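Local coordinates for protein alpha-galactosidase (Lactobacillus brevis, PDB 3MI6) that probably releases terminal, non-reducing alpha-D-galactose residues from alpha-D-galactosides by hydrolysis, at residues P238-T241 with A246-G249. Sequence-based numbering, arbitrary orientation.
Sequences PQTT and AVFG
Thr240 reaches from the loop of a beta hairpin to Ala246, at the foot of the returning strand, and its hydroxyl donates a hydrogen bond to the Ala246 carbonyl. The hairpin joins strands 233-236 and 247-252, antiparallel neighbours in the large sheet of the N-terminal domain of this family 36 enzyme. With Thr240 OG1 lying 2.6 Å from Ala246 O, this side-chain-to-backbone bond is the polar link between the two segments. The more tightly packed side is that of the methyl group, where Thr240 and Val247 are both buried and helix 305-319 covers them, with Met305 against Thr240 and Leu308 against Val247. The first torsion of Thr240 (chi1 -62°) sets CG2 anti to the backbone N and OG1 beside that N. Thr240 CG2 thereby meets Val247 CB at 4.2 Å, the two side chains crossing at about a right angle. The other side of the loop is looser. Pro238 is exposed and Gln239 partly so, and neither touches 246-249; Gln239 instead packs on Gln239 of the second subunit, so the outer part of the loop belongs to a subunit interface. A valine at Thr240 would probably leave the Ala246 carbonyl without its hydroxyl donor and the loop less firmly tied to the strand. Beyond the bond, the Thr240 carbonyl oxygen accepts a hydrogen bond from Arg208 NH1. The Thr240 hydroxyl itself comes to Ala246 O at a C=O...donor angle of 126°, tilted 32° from the carbonyl plane.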
ATOM      1  N   PRO D 238      -4.686 -12.524  -1.130  1.00 32.32           N
ATOM      2  CA  PRO D 238      -3.892 -11.285  -1.268  1.00 32.06           C
ATOM      3  C   PRO D 238      -2.483 -11.491  -1.808  1.00 31.71           C
ATOM      4  O   PRO D 238      -1.961 -10.576  -2.440  1.00 33.42           O
ATOM      5  CB  PRO D 238      -3.823 -10.752   0.162  1.00 30.06           C
ATOM      6  CG  PRO D 238      -5.073 -11.292   0.809  1.00 30.93           C
ATOM      7  CD  PRO D 238      -5.233 -12.676   0.230  1.00 30.71           C
ATOM      8  N   GLN D 239      -1.890 -12.660  -1.583  1.00 30.94           N
ATOM      9  CA  GLN D 239      -0.522 -12.919  -2.016  1.00 31.42           C
ATOM     10  C   GLN D 239      -0.420 -13.843  -3.207  1.00 29.51           C
ATOM     11  O   GLN D 239       0.669 -14.177  -3.649  1.00 30.20           O
ATOM     12  CB  GLN D 239       0.316 -13.484  -0.874  1.00 31.36           C
ATOM     13  CG  GLN D 239       1.103 -12.424  -0.154  1.00 34.48           C
ATOM     14  CD  GLN D 239       0.230 -11.569   0.745  1.00 39.43           C
ATOM     15  OE1 GLN D 239       0.335 -10.334   0.729  1.00 41.66           O
ATOM     16  NE2 GLN D 239      -0.639 -12.221   1.543  1.00 32.67           N
ATOM     17  N   THR D 240      -1.556 -14.280  -3.713  1.00 29.63           N
ATOM     18  CA  THR D 240      -1.552 -15.057  -4.935  1.00 31.45           C
ATOM     19  C   THR D 240      -0.987 -14.269  -6.124  1.00 28.86           C
ATOM     20  O   THR D 240      -1.247 -13.079  -6.284  1.00 25.55           O
ATOM     21  CB  THR D 240      -2.949 -15.536  -5.270  1.00 29.87           C
ATOM     22  OG1 THR D 240      -3.393 -16.390  -4.220  1.00 31.19           O
ATOM     23  CG2 THR D 240      -2.938 -16.309  -6.582  1.00 29.75           C
ATOM     24  N   THR D 241      -0.205 -14.970  -6.936  1.00 28.08           N
ATOM     25  CA  THR D 241       0.415 -14.419  -8.123  1.00 28.43           C
ATOM     26  C   THR D 241       0.245 -15.401  -9.287  1.00 30.82           C
ATOM     27  O   THR D 241      -0.523 -16.358  -9.205  1.00 33.64           O
ATOM     28  CB  THR D 241       1.916 -14.194  -7.896  1.00 28.18           C
ATOM     29  OG1 THR D 241       2.559 -15.460  -7.743  1.00 36.16           O
ATOM     30  CG2 THR D 241       2.160 -13.388  -6.657  1.00 27.30           C
ATOM     31  N   ALA D 246      -3.709 -19.421  -3.882  1.00 33.23           N
ATOM     32  CA  ALA D 246      -5.135 -19.732  -4.045  1.00 30.31           C
ATOM     33  C   ALA D 246      -5.895 -18.679  -4.818  1.00 31.91           C
ATOM     34  O   ALA D 246      -5.693 -17.491  -4.620  1.00 33.97           O
ATOM     35  CB  ALA D 246      -5.781 -19.897  -2.696  1.00 31.01           C
ATOM     36  N   VAL D 247      -6.814 -19.129  -5.662  1.00 32.48           N
ATOM     37  CA  VAL D 247      -7.568 -18.244  -6.545  1.00 30.82           C
ATOM     38  C   VAL D 247      -8.753 -18.949  -7.194  1.00 30.87           C
ATOM     39  O   VAL D 247      -8.634 -20.071  -7.679  1.00 30.53           O
ATOM     40  CB  VAL D 247      -6.701 -17.692  -7.679  1.00 31.26           C
ATOM     41  CG1 VAL D 247      -5.862 -18.805  -8.335  1.00 30.49           C
ATOM     42  CG2 VAL D 247      -7.593 -17.022  -8.702  1.00 31.75           C
ATOM     43  N   PHE D 248      -9.899 -18.280  -7.188  1.00 31.18           N
ATOM     44  CA  PHE D 248     -11.072 -18.747  -7.911  1.00 28.24           C
ATOM     45  C   PHE D 248     -11.198 -18.027  -9.235  1.00 29.07           C
ATOM     46  O   PHE D 248     -10.814 -16.868  -9.366  1.00 30.14           O
ATOM     47  CB  PHE D 248     -12.312 -18.488  -7.084  1.00 29.91           C
ATOM     48  CG  PHE D 248     -12.376 -19.305  -5.841  1.00 30.40           C
ATOM     49  CD1 PHE D 248     -11.890 -18.806  -4.647  1.00 28.93           C
ATOM     50  CD2 PHE D 248     -12.902 -20.585  -5.869  1.00 27.03           C
ATOM     51  CE1 PHE D 248     -11.956 -19.569  -3.490  1.00 30.85           C
ATOM     52  CE2 PHE D 248     -12.954 -21.349  -4.726  1.00 28.66           C
ATOM     53  CZ  PHE D 248     -12.485 -20.841  -3.531  1.00 30.18           C
ATOM     54  N   GLY D 249     -11.734 -18.725 -10.221  1.00 31.14           N
ATOM     55  CA  GLY D 249     -11.951 -18.152 -11.535  1.00 29.76           C
ATOM     56  C   GLY D 249     -13.385 -18.359 -11.941  1.00 29.84           C
ATOM     57  O   GLY D 249     -13.937 -19.431 -11.751  1.00 31.51           O
TER